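Local coordinates for alpha-1,6-mannanase (PDB 4V1S), which probably hydrolyses alpha-1,6-mannosidic linkages as a glycoside hydrolase of family GH76, at residues Glu93-Ser96 / Leu97-Glu101; Leu106-Cys109 / Phe110-Phe113; Leu152-Ala155 / Tyr156-Thr159. All blocks are in the same frame, centred on the assembly; numbering follows the deposited sequence.

Interaction 1: Glu93-Ser96 / Leu97-Glu101; sequences EGIS and LSKSE
G94 O accepts two backbone N-H groups at the point where one helix gives way to the next. S98 N donates to G94 O over 2.9 Å. This bond is almost straight, and its donor lies nearly along the C=O axis. L97 N also donates to G94 O, again at 2.9 Å, but from above the carbonyl plane and with a bent N-H...O angle of 133°. Two bonds on one carbonyl hold the turn that leads from G94 to S98. S98 then serves as N-cap of helix 99-114. Its OG, anti to the backbone N (chi1 176°), accepts from E101 N at 3.0 Å. S100 OG adds a weak bond to S98 OG.

The carboxylate of E93 faces helix 374-394, where E93 OE2 accepts a hydrogen bond from N389 ND2 and forms a salt bridge with R386. Packing comes next. The methyl L97 CD2 lies 3.6 Å from the carbonyl oxygen E93 O, one turn back. I95 and K99 meet through their aliphatic parts, with I95 CG2 3.8 Å from K99 CE. The lysine chain bends at chi3 (-97°), and its NZ makes a weak bond to A158 O of helix 142-159. The side chain of I95 also packs on W102, S103 and L106. The whole is a tight helix-to-helix connection with an N-cap serine, joining two successive helices of the (alpha/alpha)6 barrel typical of GH76.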
ATOM      1  N   GLU A  93      10.826   0.052   6.007  1.00 13.39           N
ATOM      2  CA  GLU A  93      11.865   0.443   5.061  1.00 13.08           C
ATOM      3  C   GLU A  93      13.060   1.079   5.775  1.00 12.75           C
ATOM      4  O   GLU A  93      14.210   0.883   5.367  1.00 15.66           O
ATOM      5  CB  GLU A  93      11.309   1.373   4.000  1.00 13.16           C
ATOM      6  CG  GLU A  93      12.215   1.646   2.813  1.00 16.27           C
ATOM      7  CD  GLU A  93      12.361   0.491   1.816  1.00 19.11           C
ATOM      8  OE1 GLU A  93      12.054  -0.665   2.152  1.00 23.94           O
ATOM      9  OE2 GLU A  93      12.813   0.740   0.663  1.00 23.48           O
ATOM     10  N   GLY A  94      12.785   1.818   6.847  1.00 14.37           N
ATOM     11  CA  GLY A  94      13.840   2.394   7.681  1.00 14.53           C
ATOM     12  C   GLY A  94      14.875   1.387   8.156  1.00 16.57           C
ATOM     13  O   GLY A  94      16.062   1.716   8.243  1.00 18.52           O
ATOM     14  N   ILE A  95      14.438   0.152   8.427  1.00 18.12           N
ATOM     15  CA  ILE A  95      15.352  -0.877   8.910  1.00 16.72           C
ATOM     16  C   ILE A  95      16.504  -1.101   7.902  1.00 18.76           C
ATOM     17  O   ILE A  95      17.625  -1.432   8.298  1.00 22.67           O
ATOM     18  CB  ILE A  95      14.632  -2.235   9.171  1.00 18.00           C
ATOM     19  CG1 ILE A  95      13.484  -2.133  10.198  1.00 22.75           C
ATOM     20  CG2 ILE A  95      15.625  -3.256   9.654  1.00 15.29           C
ATOM     21  CD1 ILE A  95      13.876  -1.655  11.572  1.00 22.25           C
ATOM     22  N   SER A  96      16.217  -0.943   6.606  1.00 19.61           N
ATOM     23  CA  SER A  96      17.219  -1.121   5.555  0.50 21.67           C
ATOM     24  C   SER A  96      18.287  -0.034   5.597  1.00 23.27           C
ATOM     25  O   SER A  96      19.423  -0.251   5.176  1.00 27.48           O
ATOM     26  CB  SER A  96      16.569  -1.162   4.166  0.50 19.56           C
ATOM     27  OG  SER A  96      15.744  -2.313   4.014  0.50 20.54           O
ATOM     28  N   LEU A  97      17.924   1.138   6.106  1.00 23.69           N
ATOM     29  CA  LEU A  97      18.869   2.253   6.277  1.00 21.27           C
ATOM     30  C   LEU A  97      19.637   2.186   7.589  1.00 21.43           C
ATOM     31  O   LEU A  97      20.873   2.395   7.616  1.00 23.32           O
ATOM     32  CB  LEU A  97      18.115   3.580   6.207  1.00 18.81           C
ATOM     33  CG  LEU A  97      17.605   4.175   4.876  1.00 23.27           C
ATOM     34  CD1 LEU A  97      18.749   4.425   3.906  1.00 28.52           C
ATOM     35  CD2 LEU A  97      16.513   3.368   4.210  1.00 21.96           C
ATOM     36  N   SER A  98      18.915   1.890   8.673  1.00 21.13           N
ATOM     37  CA  SER A  98      19.508   1.748  10.009  1.00 22.22           C
ATOM     38  C   SER A  98      18.642   0.889  10.912  1.00 21.79           C
ATOM     39  O   SER A  98      17.568   1.300  11.346  1.00 20.19           O
ATOM     40  CB  SER A  98      19.715   3.101  10.675  1.00 21.48           C
ATOM     41  OG  SER A  98      20.198   2.910  12.008  1.00 23.50           O
ATOM     42  N   LYS A  99      19.106  -0.312  11.218  1.00 20.45           N
ATOM     43  CA  LYS A  99      18.312  -1.186  12.096  1.00 20.11           C
ATOM     44  C   LYS A  99      18.142  -0.507  13.456  1.00 18.75           C
ATOM     45  O   LYS A  99      17.069  -0.518  14.047  1.00 20.32           O
ATOM     46  CB  LYS A  99      18.951  -2.580  12.232  1.00 27.97           C
ATOM     47  CG  LYS A  99      18.091  -3.571  12.995  1.00 29.41           C
ATOM     48  CD  LYS A  99      18.454  -5.049  12.737  1.00 31.61           C
ATOM     49  CE  LYS A  99      17.575  -5.747  11.678  1.00 29.32           C
ATOM     50  NZ  LYS A  99      17.839  -7.227  11.638  1.00 38.53           N
ATOM     51  N   SER A 100      19.225   0.062  13.968  1.00 23.87           N
ATOM     52  CA  SER A 100      19.200   0.638  15.312  1.00 23.33           C
ATOM     53  C   SER A 100      18.314   1.882  15.408  1.00 23.87           C
ATOM     54  O   SER A 100      17.665   2.092  16.430  1.00 26.87           O
ATOM     55  CB  SER A 100      20.628   0.900  15.824  1.00 27.24           C
ATOM     56  OG  SER A 100      21.377   1.706  14.928  1.00 38.02           O
ATOM     57  N   GLU A 101      18.264   2.699  14.356  1.00 23.68           N
ATOM     58  CA  GLU A 101      17.408   3.891  14.378  1.00 21.78           C
ATOM     59  C   GLU A 101      15.920   3.548  14.306  1.00 23.84           C
ATOM     60  O   GLU A 101      15.121   4.331  14.777  1.00 26.34           O
ATOM     61  CB  GLU A 101      17.743   4.884  13.253  1.00 26.62           C
ATOM     62  CG  GLU A 101      17.237   6.307  13.550  1.00 32.77           C
ATOM     63  CD  GLU A 101      17.717   7.393  12.581  1.00 41.02           C
ATOM     64  OE1 GLU A 101      18.705   7.167  11.845  1.00 36.19           O
ATOM     65  OE2 GLU A 101      17.106   8.491  12.563  1.00 60.76           O
TER

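Interaction 2: Leu106-Cys109 / Phe110-Phe113; sequences LMNC and FLNF
C109 O is met by a backbone N-H and by the edge of a phenyl ring, both from F113. F113 N donates to C109 O over 2.8 Å. F113 CD1 comes to 3.3 Å from C109 O, which lies at the ring edge, in its plane. The sulfur of C109 reaches the edge of the same ring: C109 SG is 3.8 Å from F113 CE1. It gets there because SG stands anti to the backbone N (chi1 176°). This is a Cys sulfur-aromatic contact between residues i and i+4.

Backbone bonds F110 N to L106 O, L111 N to M107 O and N112 N to N108 O continue the regular alpha-helical pattern of helix 99-114. This helix packs among helices 81-97, 142-159 and 162-177 of the (alpha/alpha)6 barrel typical of GH76.

M107 lies on another flank of the helix. With CG anti to the backbone N, the bend at chi2 (60°) brings M107 SD to 4.1 Å from F110 CD2; the bend at chi3 turns only the methyl. The sulfur approaches the ring obliquely, in a Met-aromatic contact. L111 meets the same methionine, with L111 CD1 4.0 Å from M107 CG. L111 CG also lies 3.3 Å from M107 O.

The F110 ring meets Y164 of helix 162-177, their planes at about 55°. N112 OD1 is held from outside the segments, by S68 OG and by N115 ND2.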
ATOM      1  N   LEU A 106       9.440   0.679  14.751  1.00 13.06           N
ATOM      2  CA  LEU A 106       8.675  -0.386  14.089  1.00 12.30           C
ATOM      3  C   LEU A 106       7.920  -1.231  15.125  1.00 14.29           C
ATOM      4  O   LEU A 106       6.746  -1.537  14.945  1.00 12.76           O
ATOM      5  CB  LEU A 106       9.576  -1.255  13.215  1.00 12.60           C
ATOM      6  CG  LEU A 106       8.912  -2.461  12.546  1.00 12.96           C
ATOM      7  CD1 LEU A 106       7.699  -2.060  11.702  1.00 13.91           C
ATOM      8  CD2 LEU A 106       9.954  -3.196  11.728  1.00 15.59           C
ATOM      9  N   MET A 107       8.592  -1.616  16.212  1.00 13.06           N
ATOM     10  CA  MET A 107       7.940  -2.392  17.250  1.00 12.30           C
ATOM     11  C   MET A 107       6.809  -1.607  17.911  1.00 13.79           C
ATOM     12  O   MET A 107       5.731  -2.152  18.162  1.00 14.08           O
ATOM     13  CB  MET A 107       8.922  -2.865  18.305  1.00 16.11           C
ATOM     14  CG  MET A 107       8.241  -3.641  19.424  1.00 17.42           C
ATOM     15  SD  MET A 107       7.362  -5.132  18.857  1.00 23.01           S
ATOM     16  CE  MET A 107       8.733  -6.194  18.443  1.00 23.46           C
ATOM     17  N   ASN A 108       7.037  -0.328  18.192  1.00 14.27           N
ATOM     18  CA  ASN A 108       5.973   0.495  18.761  1.00 14.65           C
ATOM     19  C   ASN A 108       4.744   0.628  17.830  1.00 12.51           C
ATOM     20  O   ASN A 108       3.587   0.629  18.256  1.00 12.23           O
ATOM     21  CB  ASN A 108       6.512   1.864  19.158  1.00 15.46           C
ATOM     22  CG  ASN A 108       7.384   1.797  20.386  1.00 19.93           C
ATOM     23  OD1 ASN A 108       7.244   0.883  21.208  1.00 23.89           O
ATOM     24  ND2 ASN A 108       8.297   2.750  20.526  1.00 22.69           N
ATOM     25  N   CYS A 109       5.011   0.696  16.531  1.00 11.26           N
ATOM     26  CA  CYS A 109       3.917   0.713  15.546  1.00 10.46           C
ATOM     27  C   CYS A 109       3.189  -0.619  15.533  1.00 11.71           C
ATOM     28  O   CYS A 109       1.962  -0.661  15.572  1.00 11.22           O
ATOM     29  CB  CYS A 109       4.544   1.053  14.202  1.00 11.74           C
ATOM     30  SG  CYS A 109       3.433   1.030  12.831  1.00 13.17           S
ATOM     31  N   PHE A 110       3.940  -1.716  15.565  1.00 11.71           N
ATOM     32  CA  PHE A 110       3.322  -3.060  15.625  1.00 10.32           C
ATOM     33  C   PHE A 110       2.421  -3.233  16.830  1.00 10.45           C
ATOM     34  O   PHE A 110       1.270  -3.714  16.731  1.00 11.85           O
ATOM     35  CB  PHE A 110       4.394  -4.144  15.599  1.00 11.79           C
ATOM     36  CG  PHE A 110       3.835  -5.533  15.690  1.00 12.26           C
ATOM     37  CD1 PHE A 110       3.193  -6.108  14.607  1.00 12.28           C
ATOM     38  CD2 PHE A 110       3.896  -6.241  16.878  1.00 14.70           C
ATOM     39  CE1 PHE A 110       2.671  -7.396  14.684  1.00 12.68           C
ATOM     40  CE2 PHE A 110       3.368  -7.519  16.972  1.00 16.29           C
ATOM     41  CZ  PHE A 110       2.769  -8.104  15.867  1.00 14.41           C
ATOM     42  N   LEU A 111       2.892  -2.724  17.953  1.00 11.87           N
ATOM     43  CA  LEU A 111       2.110  -2.761  19.187  1.00 12.32           C
ATOM     44  C   LEU A 111       0.889  -1.850  19.091  1.00 12.40           C
ATOM     45  O   LEU A 111      -0.161  -2.157  19.665  1.00 14.59           O
ATOM     46  CB  LEU A 111       2.983  -2.420  20.401  1.00 14.89           C
ATOM     47  CG  LEU A 111       4.062  -3.469  20.707  1.00 16.91           C
ATOM     48  CD1 LEU A 111       5.033  -2.938  21.758  1.00 20.71           C
ATOM     49  CD2 LEU A 111       3.480  -4.800  21.151  1.00 21.07           C
ATOM     50  N   ASN A 112       0.999  -0.748  18.355  1.00 12.42           N
ATOM     51  CA  ASN A 112      -0.190   0.047  18.100  1.00 12.21           C
ATOM     52  C   ASN A 112      -1.210  -0.705  17.215  1.00 12.64           C
ATOM     53  O   ASN A 112      -2.415  -0.606  17.445  1.00 13.31           O
ATOM     54  CB  ASN A 112       0.174   1.383  17.473  1.00 11.27           C
ATOM     55  CG  ASN A 112      -1.019   2.319  17.382  1.00 12.20           C
ATOM     56  OD1 ASN A 112      -1.755   2.484  18.351  1.00 14.11           O
ATOM     57  ND2 ASN A 112      -1.273   2.841  16.188  1.00 12.02           N
ATOM     58  N   PHE A 113      -0.716  -1.398  16.205  1.00 11.24           N
ATOM     59  CA  PHE A 113      -1.548  -2.219  15.361  1.00 10.49           C
ATOM     60  C   PHE A 113      -2.299  -3.264  16.191  1.00 12.79           C
ATOM     61  O   PHE A 113      -3.441  -3.587  15.873  1.00 11.92           O
ATOM     62  CB  PHE A 113      -0.762  -2.911  14.222  1.00 10.43           C
ATOM     63  CG  PHE A 113      -0.746  -2.111  12.958  1.00  9.80           C
ATOM     64  CD1 PHE A 113       0.082  -0.977  12.839  1.00 11.90           C
ATOM     65  CD2 PHE A 113      -1.599  -2.411  11.914  1.00  9.05           C
ATOM     66  CE1 PHE A 113       0.040  -0.189  11.703  1.00 13.62           C
ATOM     67  CE2 PHE A 113      -1.650  -1.605  10.766  1.00 10.07           C
ATOM     68  CZ  PHE A 113      -0.826  -0.507  10.645  1.00 10.34           C
TER

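Interaction 3: Leu152-Ala155 / Tyr156-Thr159; sequences LCDA and YLAT
A155 O and T159 make the main polar contact between side chain and backbone. The hydroxyl T159 OG1 donates to A155 O over 2.8 Å, from above the carbonyl plane. With chi1 at 65°, OG1 sits between the backbone N and the carbonyl carbon of its own residue, where it can turn back onto the preceding turn. T159 OG1 is also bonded to N161 N, just past the helix end.

The backbone bonds change along the segment. Y156 N to L152 O and L157 N to C153 O are both 2.9 Å and fairly straight. A158 N to D154 O follows at 3.0 Å. The N-H bonds to A155 O, from A158 N and T159 N, are both weak, the latter at 3.1 Å with an N-H...O angle of 127°.

The packing is mostly carbon against oxygen. L157 CG lies 3.4 Å from C153 O. L157 CD1 is 4.0 Å from D154 OD1, and the two side chains cross at a slant. The aspartate has a stronger partner: D154 OD1 forms a salt bridge with K214 NZ of helix 202-219. Y156 CB lies 3.5 Å from both C153 O and L152 O, which approach it from the same side, and C153 O lies at the edge of the Y156 ring. Outside this turn, Y156 touches L165 and I218. Helix 142-159 belongs to the (alpha/alpha)6 barrel and packs against helices 81-97, 99-114, 162-177 and 202-219.

A155 O therefore marks the last turn of helix 142-159. The weak N-H bonds there are supplemented by a threonine hydroxyl, which links this carbonyl to the chain leaving the helix.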
ATOM      1  N   LEU A 152       3.495  -6.302   7.206  1.00 10.07           N
ATOM      2  CA  LEU A 152       3.996  -7.240   8.214  1.00 10.61           C
ATOM      3  C   LEU A 152       4.949  -8.276   7.623  1.00 11.27           C
ATOM      4  O   LEU A 152       5.913  -8.655   8.276  1.00 13.12           O
ATOM      5  CB  LEU A 152       2.844  -7.893   8.978  1.00 11.28           C
ATOM      6  CG  LEU A 152       1.935  -6.908   9.744  1.00 11.89           C
ATOM      7  CD1 LEU A 152       0.716  -7.648  10.273  1.00 14.14           C
ATOM      8  CD2 LEU A 152       2.723  -6.268  10.886  1.00 13.83           C
ATOM      9  N   CYS A 153       4.696  -8.707   6.387  1.00 10.54           N
ATOM     10  CA  CYS A 153       5.651  -9.580   5.700  1.00 13.22           C
ATOM     11  C   CYS A 153       6.983  -8.864   5.560  1.00 13.66           C
ATOM     12  O   CYS A 153       8.042  -9.437   5.839  1.00 13.91           O
ATOM     13  CB  CYS A 153       5.156 -10.004   4.312  1.00 14.45           C
ATOM     14  SG  CYS A 153       3.814 -11.189   4.274  1.00 14.54           S
ATOM     15  N   ASP A 154       6.943  -7.614   5.107  1.00 11.64           N
ATOM     16  CA  ASP A 154       8.180  -6.859   4.937  1.00 12.67           C
ATOM     17  C   ASP A 154       8.884  -6.593   6.282  1.00 13.47           C
ATOM     18  O   ASP A 154      10.115  -6.613   6.353  1.00 13.91           O
ATOM     19  CB  ASP A 154       7.887  -5.549   4.179  1.00 11.81           C
ATOM     20  CG  ASP A 154       7.563  -5.801   2.709  1.00 13.85           C
ATOM     21  OD1 ASP A 154       8.034  -6.816   2.171  1.00 18.56           O
ATOM     22  OD2 ASP A 154       6.864  -4.978   2.080  1.00 15.31           O
ATOM     23  N   ALA A 155       8.096  -6.368   7.337  1.00 13.43           N
ATOM     24  CA  ALA A 155       8.638  -6.161   8.671  1.00 12.39           C
ATOM     25  C   ALA A 155       9.366  -7.424   9.161  1.00 13.62           C
ATOM     26  O   ALA A 155      10.463  -7.353   9.740  1.00 15.19           O
ATOM     27  CB  ALA A 155       7.551  -5.752   9.652  1.00 15.03           C
ATOM     28  N   TYR A 156       8.742  -8.571   8.934  1.00 14.71           N
ATOM     29  CA  TYR A 156       9.395  -9.856   9.212  1.00 15.28           C
ATOM     30  C   TYR A 156      10.686 -10.049   8.396  1.00 14.72           C
ATOM     31  O   TYR A 156      11.709 -10.456   8.928  1.00 16.30           O
ATOM     32  CB  TYR A 156       8.428 -11.036   8.948  1.00 14.13           C
ATOM     33  CG  TYR A 156       9.132 -12.371   9.031  1.00 14.66           C
ATOM     34  CD1 TYR A 156       9.471 -12.922  10.252  1.00 15.98           C
ATOM     35  CD2 TYR A 156       9.528 -13.029   7.887  1.00 17.18           C
ATOM     36  CE1 TYR A 156      10.170 -14.125  10.323  1.00 18.15           C
ATOM     37  CE2 TYR A 156      10.213 -14.218   7.951  1.00 20.20           C
ATOM     38  CZ  TYR A 156      10.538 -14.760   9.169  1.00 20.40           C
ATOM     39  OH  TYR A 156      11.205 -15.970   9.192  1.00 26.86           O
ATOM     40  N   LEU A 157      10.648  -9.766   7.103  1.00 13.20           N
ATOM     41  CA  LEU A 157      11.848  -9.912   6.309  1.00 15.87           C
ATOM     42  C   LEU A 157      12.990  -9.045   6.834  1.00 15.65           C
ATOM     43  O   LEU A 157      14.138  -9.443   6.775  1.00 19.54           O
ATOM     44  CB  LEU A 157      11.569  -9.625   4.843  1.00 15.49           C
ATOM     45  CG  LEU A 157      10.716 -10.653   4.097  1.00 18.15           C
ATOM     46  CD1 LEU A 157      10.306 -10.087   2.747  1.00 23.62           C
ATOM     47  CD2 LEU A 157      11.453 -11.966   3.897  1.00 21.05           C
ATOM     48  N   ALA A 158      12.653  -7.854   7.325  1.00 13.47           N
ATOM     49  CA  ALA A 158      13.647  -6.878   7.803  1.00 14.68           C
ATOM     50  C   ALA A 158      14.245  -7.224   9.171  1.00 14.81           C
ATOM     51  O   ALA A 158      15.385  -6.849   9.464  1.00 17.77           O
ATOM     52  CB  ALA A 158      13.041  -5.479   7.851  1.00 15.97           C
ATOM     53  N   THR A 159      13.460  -7.901  10.011  1.00 14.99           N
ATOM     54  CA  THR A 159      13.808  -8.078  11.424  1.00 16.21           C
ATOM     55  C   THR A 159      13.872  -9.517  11.904  1.00 15.07           C
ATOM     56  O   THR A 159      14.458  -9.805  12.967  1.00 18.27           O
ATOM     57  CB  THR A 159      12.783  -7.393  12.353  1.00 16.02           C
ATOM     58  OG1 THR A 159      11.506  -8.024  12.226  1.00 16.52           O
ATOM     59  CG2 THR A 159      12.685  -5.909  12.061  1.00 19.46           C
TER

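Overall arrangement
The three contacts lie on one side of the chain's centre and touch one another. Interactions 1 and 2 share helix 99-114, and their centres are about 15 Å apart. Interaction 3 lies on helix 142-159, its centre about 12 Å from that of interaction 1 and 13 Å from that of interaction 2. L106 links all three: L106 CD2 is 4.0 Å from I95 CG1 and 3.9 Å from T159 CG2. Interactions 2 and 3 also meet where F110 CD1 is 3.8 Å from L152 CD2. I95 CG2 lies 3.6 Å from A158 O. The helix junction at 93-101 thus packs against the end of helix 142-159.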